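Local coordinates for putative lipoprotein (Campylobacter jejuni subsp. jejuni, PDB 2G5G) that binds two cofacial hemes as a dimer with tyrosine as iron ligand and probably serves in bacterial heme transport, at residues Y160-L171 and K227-D236. Residues are numbered along the deposited sequence; the frame is centred on the assembly and turned at random.
Sequences YVSTTNEVKKQL and KIGIPLHIQD
Asp236, near the end of helix 230-236, receives three successive backbone amides of the loop 160-162, and Ile228, in the turn leading into that helix, packs against the first turns of helix 165-179. In this ChaN-family fold the contact ties the short helix lying against strands 44-49 and 243-248 of the central sheet to the start of helix 165-179, which leads toward the heme-pocket residue Leu181; the side chain of Leu171 lies about 11 Å from a bound heme. Val161 N gives a nearly straight bond to the syn lone pair of Asp236 OD1 (3.0 Å, 165°). Asp236 OD2 accepts three bonds, from Tyr160 N, Ser162 N and Ser162 OG; the two amides approach from opposite faces of the carboxylate, both tilted out of its plane, and the hydroxyl arrives on the anti side, somewhat out of the plane. With both oxygens engaged, the carboxylate is fixed in rotation and its negative charge is probably well compensated. Val161 CG2 also rests 3.4 Å from Leu232 O.

Farther along, Ile228 has CG1 between its backbone N and carbonyl carbon (chi1 58°), which leaves CG2 beside the Gln170 chain, 3.7 Å from Gln170 CB, while CD1 extends to Leu171 CD2. Between Ile228 and the Asp236 site Val167 and Leu232 meet tip to tip, Val167 CG2 to Leu232 CD1 at 3.5 Å. Thr164 caps helix 165-179 by accepting Val167 N on OG1. On helix 187-210, Arg202 hydrogen-bonds both Ser162 OG and His233 ND1. There the Ser162 methylene makes a CH-pi contact, CB sitting 3.5 Å from the centroid of the His233 ring and only 5° off its normal.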
ATOM      1  N   TYR A 160     -24.700   6.616 -10.930  1.00 36.91           N
ATOM      2  CA  TYR A 160     -26.057   6.530 -10.450  1.00 36.33           C
ATOM      3  C   TYR A 160     -26.246   5.174  -9.786  1.00 34.40           C
ATOM      4  O   TYR A 160     -26.424   5.106  -8.575  1.00 35.14           O
ATOM      5  CB  TYR A 160     -27.057   6.776 -11.584  1.00 39.20           C
ATOM      6  CG  TYR A 160     -28.490   6.648 -11.134  1.00 43.09           C
ATOM      7  CD1 TYR A 160     -29.016   7.512 -10.161  1.00 46.61           C
ATOM      8  CD2 TYR A 160     -29.318   5.654 -11.658  1.00 46.52           C
ATOM      9  CE1 TYR A 160     -30.342   7.387  -9.726  1.00 47.72           C
ATOM     10  CE2 TYR A 160     -30.653   5.525 -11.237  1.00 47.62           C
ATOM     11  CZ  TYR A 160     -31.153   6.394 -10.271  1.00 46.37           C
ATOM     12  OH  TYR A 160     -32.459   6.263  -9.841  1.00 46.04           O
ATOM     13  N   VAL A 161     -26.162   4.081 -10.537  1.00 30.87           N
ATOM     14  CA  VAL A 161     -26.268   2.764  -9.885  1.00 28.44           C
ATOM     15  C   VAL A 161     -24.936   2.189  -9.423  1.00 26.89           C
ATOM     16  O   VAL A 161     -24.912   1.299  -8.569  1.00 26.66           O
ATOM     17  CB  VAL A 161     -26.992   1.705 -10.755  1.00 29.32           C
ATOM     18  CG1 VAL A 161     -28.433   2.187 -11.119  1.00 28.66           C
ATOM     19  CG2 VAL A 161     -26.168   1.357 -11.989  1.00 27.76           C
ATOM     20  N   SER A 162     -23.828   2.657  -9.998  1.00 24.18           N
ATOM     21  CA  SER A 162     -22.547   2.027  -9.709  1.00 23.73           C
ATOM     22  C   SER A 162     -21.850   2.562  -8.457  1.00 24.19           C
ATOM     23  O   SER A 162     -20.945   1.916  -7.950  1.00 25.04           O
ATOM     24  CB  SER A 162     -21.579   2.122 -10.917  1.00 20.86           C
ATOM     25  OG  SER A 162     -21.196   3.459 -11.137  1.00 22.85           O
ATOM     26  N   THR A 163     -22.273   3.722  -7.974  1.00 25.44           N
ATOM     27  CA  THR A 163     -21.546   4.405  -6.879  1.00 27.15           C
ATOM     28  C   THR A 163     -22.409   4.613  -5.637  1.00 28.06           C
ATOM     29  O   THR A 163     -22.098   5.466  -4.808  1.00 29.46           O
ATOM     30  CB  THR A 163     -21.037   5.783  -7.333  1.00 25.54           C
ATOM     31  OG1 THR A 163     -22.115   6.489  -7.950  1.00 27.26           O
ATOM     32  CG2 THR A 163     -19.911   5.622  -8.344  1.00 29.25           C
ATOM     33  N   THR A 164     -23.491   3.848  -5.514  1.00 29.27           N
ATOM     34  CA  THR A 164     -24.409   3.992  -4.368  1.00 30.15           C
ATOM     35  C   THR A 164     -23.707   3.649  -3.070  1.00 30.73           C
ATOM     36  O   THR A 164     -22.723   2.900  -3.066  1.00 30.99           O
ATOM     37  CB  THR A 164     -25.628   3.049  -4.469  1.00 29.17           C
ATOM     38  OG1 THR A 164     -25.194   1.694  -4.351  1.00 30.02           O
ATOM     39  CG2 THR A 164     -26.378   3.235  -5.769  1.00 29.10           C
ATOM     40  N   ASN A 165     -24.231   4.161  -1.950  1.00 32.11           N
ATOM     41  CA  ASN A 165     -23.664   3.820  -0.646  1.00 32.25           C
ATOM     42  C   ASN A 165     -23.732   2.340  -0.403  1.00 31.84           C
ATOM     43  O   ASN A 165     -22.845   1.776   0.223  1.00 31.42           O
ATOM     44  CB  ASN A 165     -24.374   4.567   0.493  1.00 33.57           C
ATOM     45  CG  ASN A 165     -24.289   6.055   0.341  1.00 35.80           C
ATOM     46  OD1 ASN A 165     -23.257   6.588  -0.070  1.00 41.47           O
ATOM     47  ND2 ASN A 165     -25.380   6.747   0.654  1.00 40.76           N
ATOM     48  N   GLU A 166     -24.798   1.717  -0.910  1.00 31.07           N
ATOM     49  CA  GLU A 166     -25.026   0.293  -0.734  1.00 32.07           C
ATOM     50  C   GLU A 166     -23.906  -0.497  -1.413  1.00 29.85           C
ATOM     51  O   GLU A 166     -23.343  -1.410  -0.835  1.00 29.67           O
ATOM     52  CB  GLU A 166     -26.397  -0.073  -1.322  1.00 31.70           C
ATOM     53  CG  GLU A 166     -26.898  -1.486  -1.045  1.00 36.46           C
ATOM     54  CD  GLU A 166     -28.194  -1.848  -1.814  1.00 36.41           C
ATOM     55  OE1 GLU A 166     -28.885  -0.940  -2.340  1.00 44.22           O
ATOM     56  OE2 GLU A 166     -28.525  -3.055  -1.882  1.00 42.51           O
ATOM     57  N   VAL A 167     -23.595  -0.152  -2.657  1.00 29.76           N
ATOM     58  CA  VAL A 167     -22.460  -0.784  -3.362  1.00 27.79           C
ATOM     59  C   VAL A 167     -21.123  -0.576  -2.626  1.00 27.59           C
ATOM     60  O   VAL A 167     -20.371  -1.547  -2.381  1.00 27.03           O
ATOM     61  CB  VAL A 167     -22.380  -0.271  -4.823  1.00 28.53           C
ATOM     62  CG1 VAL A 167     -21.050  -0.711  -5.479  1.00 27.25           C
ATOM     63  CG2 VAL A 167     -23.632  -0.789  -5.621  1.00 26.10           C
ATOM     64  N   LYS A 168     -20.843   0.681  -2.282  1.00 27.91           N
ATOM     65  CA  LYS A 168     -19.614   1.046  -1.554  1.00 29.88           C
ATOM     66  C   LYS A 168     -19.462   0.321  -0.231  1.00 29.90           C
ATOM     67  O   LYS A 168     -18.369  -0.096   0.111  1.00 29.48           O
ATOM     68  CB  LYS A 168     -19.513   2.553  -1.340  1.00 28.59           C
ATOM     69  CG  LYS A 168     -19.136   3.309  -2.577  1.00 31.40           C
ATOM     70  CD  LYS A 168     -19.204   4.796  -2.330  1.00 35.26           C
ATOM     71  CE  LYS A 168     -18.665   5.548  -3.537  1.00 36.00           C
ATOM     72  NZ  LYS A 168     -19.324   6.877  -3.661  1.00 40.12           N
ATOM     73  N   LYS A 169     -20.562   0.175   0.512  1.00 31.84           N
ATOM     74  CA  LYS A 169     -20.523  -0.561   1.799  1.00 32.20           C
ATOM     75  C   LYS A 169     -20.281  -2.048   1.581  1.00 32.10           C
ATOM     76  O   LYS A 169     -19.540  -2.679   2.335  1.00 32.09           O
ATOM     77  CB  LYS A 169     -21.821  -0.363   2.588  1.00 33.16           C
ATOM     78  CG  LYS A 169     -21.674  -0.710   4.070  1.00 35.53           C
ATOM     79  CD  LYS A 169     -22.118  -2.129   4.354  1.00 40.23           C
ATOM     80  CE  LYS A 169     -22.473  -2.320   5.857  1.00 41.16           C
ATOM     81  NZ  LYS A 169     -21.594  -1.507   6.763  1.00 42.68           N
ATOM     82  N   GLN A 170     -20.896  -2.624   0.546  1.00 31.44           N
ATOM     83  CA  GLN A 170     -20.632  -4.029   0.244  1.00 30.83           C
ATOM     84  C   GLN A 170     -19.163  -4.216  -0.091  1.00 29.91           C
ATOM     85  O   GLN A 170     -18.565  -5.196   0.318  1.00 29.31           O
ATOM     86  CB  GLN A 170     -21.498  -4.567  -0.901  1.00 30.89           C
ATOM     87  CG  GLN A 170     -22.984  -4.730  -0.558  1.00 31.61           C
ATOM     88  CD  GLN A 170     -23.822  -5.051  -1.797  1.00 31.67           C
ATOM     89  OE1 GLN A 170     -24.409  -4.161  -2.410  1.00 34.07           O
ATOM     90  NE2 GLN A 170     -23.861  -6.321  -2.169  1.00 32.02           N
ATOM     91  N   LEU A 171     -18.603  -3.281  -0.863  1.00 30.19           N
ATOM     92  CA  LEU A 171     -17.191  -3.324  -1.213  1.00 30.34           C
ATOM     93  C   LEU A 171     -16.308  -3.128   0.036  1.00 31.44           C
ATOM     94  O   LEU A 171     -15.287  -3.785   0.187  1.00 31.60           O
ATOM     95  CB  LEU A 171     -16.875  -2.259  -2.275  1.00 29.47           C
ATOM     96  CG  LEU A 171     -17.189  -2.649  -3.747  1.00 29.15           C
ATOM     97  CD1 LEU A 171     -16.894  -1.480  -4.672  1.00 26.86           C
ATOM     98  CD2 LEU A 171     -16.437  -3.893  -4.207  1.00 27.56           C
ATOM     99  N   LYS A 227     -23.740  -7.448  -8.796  1.00 21.98           N
ATOM    100  CA  LYS A 227     -24.183  -6.727  -7.582  1.00 24.03           C
ATOM    101  C   LYS A 227     -23.332  -5.505  -7.232  1.00 23.26           C
ATOM    102  O   LYS A 227     -23.853  -4.507  -6.759  1.00 23.80           O
ATOM    103  CB  LYS A 227     -24.154  -7.664  -6.380  1.00 24.14           C
ATOM    104  CG  LYS A 227     -25.085  -8.873  -6.486  1.00 26.41           C
ATOM    105  CD  LYS A 227     -24.826  -9.865  -5.357  1.00 27.25           C
ATOM    106  CE  LYS A 227     -25.286  -9.340  -3.990  1.00 33.42           C
ATOM    107  NZ  LYS A 227     -24.875 -10.354  -2.932  1.00 37.33           N
ATOM    108  N   ILE A 228     -22.022  -5.593  -7.450  1.00 21.77           N
ATOM    109  CA  ILE A 228     -21.087  -4.568  -6.950  1.00 23.11           C
ATOM    110  C   ILE A 228     -20.053  -4.112  -7.995  1.00 22.23           C
ATOM    111  O   ILE A 228     -19.267  -3.201  -7.721  1.00 23.48           O
ATOM    112  CB  ILE A 228     -20.292  -5.094  -5.742  1.00 22.11           C
ATOM    113  CG1 ILE A 228     -19.515  -6.364  -6.133  1.00 22.95           C
ATOM    114  CG2 ILE A 228     -21.232  -5.299  -4.512  1.00 25.30           C
ATOM    115  CD1 ILE A 228     -18.635  -6.955  -5.068  1.00 24.88           C
ATOM    116  N   GLY A 229     -20.012  -4.792  -9.144  1.00 21.82           N
ATOM    117  CA  GLY A 229     -18.874  -4.630 -10.071  1.00 20.56           C
ATOM    118  C   GLY A 229     -19.120  -3.941 -11.401  1.00 19.38           C
ATOM    119  O   GLY A 229     -20.042  -3.134 -11.577  1.00 18.28           O
ATOM    120  N   ILE A 230     -18.255  -4.282 -12.348  1.00 18.35           N
ATOM    121  CA  ILE A 230     -18.317  -3.763 -13.715  1.00 18.48           C
ATOM    122  C   ILE A 230     -19.719  -3.630 -14.369  1.00 17.79           C
ATOM    123  O   ILE A 230     -19.982  -2.610 -14.996  1.00 18.00           O
ATOM    124  CB  ILE A 230     -17.378  -4.566 -14.636  1.00 17.60           C
ATOM    125  CG1 ILE A 230     -15.923  -4.397 -14.129  1.00 19.88           C
ATOM    126  CG2 ILE A 230     -17.560  -4.129 -16.146  1.00 16.87           C
ATOM    127  CD1 ILE A 230     -14.980  -5.529 -14.542  1.00 19.42           C
ATOM    128  N   PRO A 231     -20.600  -4.644 -14.236  1.00 18.69           N
ATOM    129  CA  PRO A 231     -21.963  -4.485 -14.824  1.00 18.52           C
ATOM    130  C   PRO A 231     -22.726  -3.210 -14.431  1.00 19.80           C
ATOM    131  O   PRO A 231     -23.427  -2.630 -15.273  1.00 19.38           O
ATOM    132  CB  PRO A 231     -22.687  -5.761 -14.378  1.00 18.31           C
ATOM    133  CG  PRO A 231     -21.584  -6.797 -14.302  1.00 17.38           C
ATOM    134  CD  PRO A 231     -20.423  -6.002 -13.680  1.00 18.93           C
ATOM    135  N   LEU A 232     -22.565  -2.748 -13.182  1.00 19.98           N
ATOM    136  CA  LEU A 232     -23.190  -1.505 -12.743  1.00 20.83           C
ATOM    137  C   LEU A 232     -22.636  -0.296 -13.500  1.00 20.53           C
ATOM    138  O   LEU A 232     -23.374   0.630 -13.825  1.00 20.37           O
ATOM    139  CB  LEU A 232     -22.959  -1.288 -11.242  1.00 21.66           C
ATOM    140  CG  LEU A 232     -23.423  -2.399 -10.296  1.00 25.03           C
ATOM    141  CD1 LEU A 232     -22.992  -2.063  -8.852  1.00 26.28           C
ATOM    142  CD2 LEU A 232     -24.947  -2.551 -10.413  1.00 27.81           C
ATOM    143  N   HIS A 233     -21.337  -0.324 -13.776  1.00 20.16           N
ATOM    144  CA  HIS A 233     -20.664   0.800 -14.429  1.00 20.36           C
ATOM    145  C   HIS A 233     -21.027   0.822 -15.897  1.00 20.18           C
ATOM    146  O   HIS A 233     -21.270   1.897 -16.458  1.00 20.49           O
ATOM    147  CB  HIS A 233     -19.139   0.739 -14.230  1.00 20.27           C
ATOM    148  CG  HIS A 233     -18.728   0.825 -12.791  1.00 21.94           C
ATOM    149  ND1 HIS A 233     -18.271   1.990 -12.216  1.00 23.37           N
ATOM    150  CD2 HIS A 233     -18.721  -0.108 -11.807  1.00 21.61           C
ATOM    151  CE1 HIS A 233     -18.004   1.774 -10.939  1.00 22.58           C
ATOM    152  NE2 HIS A 233     -18.268   0.509 -10.665  1.00 22.09           N
ATOM    153  N   ILE A 234     -21.138  -0.366 -16.507  1.00 19.68           N
ATOM    154  CA  ILE A 234     -21.664  -0.473 -17.892  1.00 20.23           C
ATOM    155  C   ILE A 234     -23.044   0.179 -18.020  1.00 21.09           C
ATOM    156  O   ILE A 234     -23.308   0.932 -18.958  1.00 22.09           O
ATOM    157  CB  ILE A 234     -21.673  -1.947 -18.395  1.00 19.75           C
ATOM    158  CG1 ILE A 234     -20.231  -2.470 -18.535  1.00 19.92           C
ATOM    159  CG2 ILE A 234     -22.478  -2.103 -19.745  1.00 18.40           C
ATOM    160  CD1 ILE A 234     -20.138  -3.996 -18.849  1.00 20.91           C
ATOM    161  N   GLN A 235     -23.934  -0.090 -17.063  1.00 22.36           N
ATOM    162  CA  GLN A 235     -25.267   0.524 -17.033  1.00 23.32           C
ATOM    163  C   GLN A 235     -25.197   2.030 -16.988  1.00 23.11           C
ATOM    164  O   GLN A 235     -25.932   2.705 -17.721  1.00 22.60           O
ATOM    165  CB  GLN A 235     -26.064   0.074 -15.794  1.00 22.42           C
ATOM    166  CG  GLN A 235     -26.441  -1.394 -15.793  1.00 25.78           C
ATOM    167  CD  GLN A 235     -27.290  -1.762 -14.577  1.00 27.62           C
ATOM    168  OE1 GLN A 235     -26.957  -2.693 -13.846  1.00 35.92           O
ATOM    169  NE2 GLN A 235     -28.395  -1.032 -14.362  1.00 28.03           N
ATOM    170  N   ASP A 236     -24.333   2.554 -16.099  1.00 22.88           N
ATOM    171  CA  ASP A 236     -24.131   4.011 -15.941  1.00 23.20           C
ATOM    172  C   ASP A 236     -23.552   4.658 -17.196  1.00 23.57           C
ATOM    173  O   ASP A 236     -23.852   5.836 -17.470  1.00 24.53           O
ATOM    174  CB  ASP A 236     -23.251   4.344 -14.724  1.00 21.61           C
ATOM    175  CG  ASP A 236     -24.028   4.297 -13.376  1.00 23.88           C
ATOM    176  OD1 ASP A 236     -25.275   4.204 -13.374  1.00 23.78           O
ATOM    177  OD2 ASP A 236     -23.361   4.359 -12.318  1.00 24.97           O
TER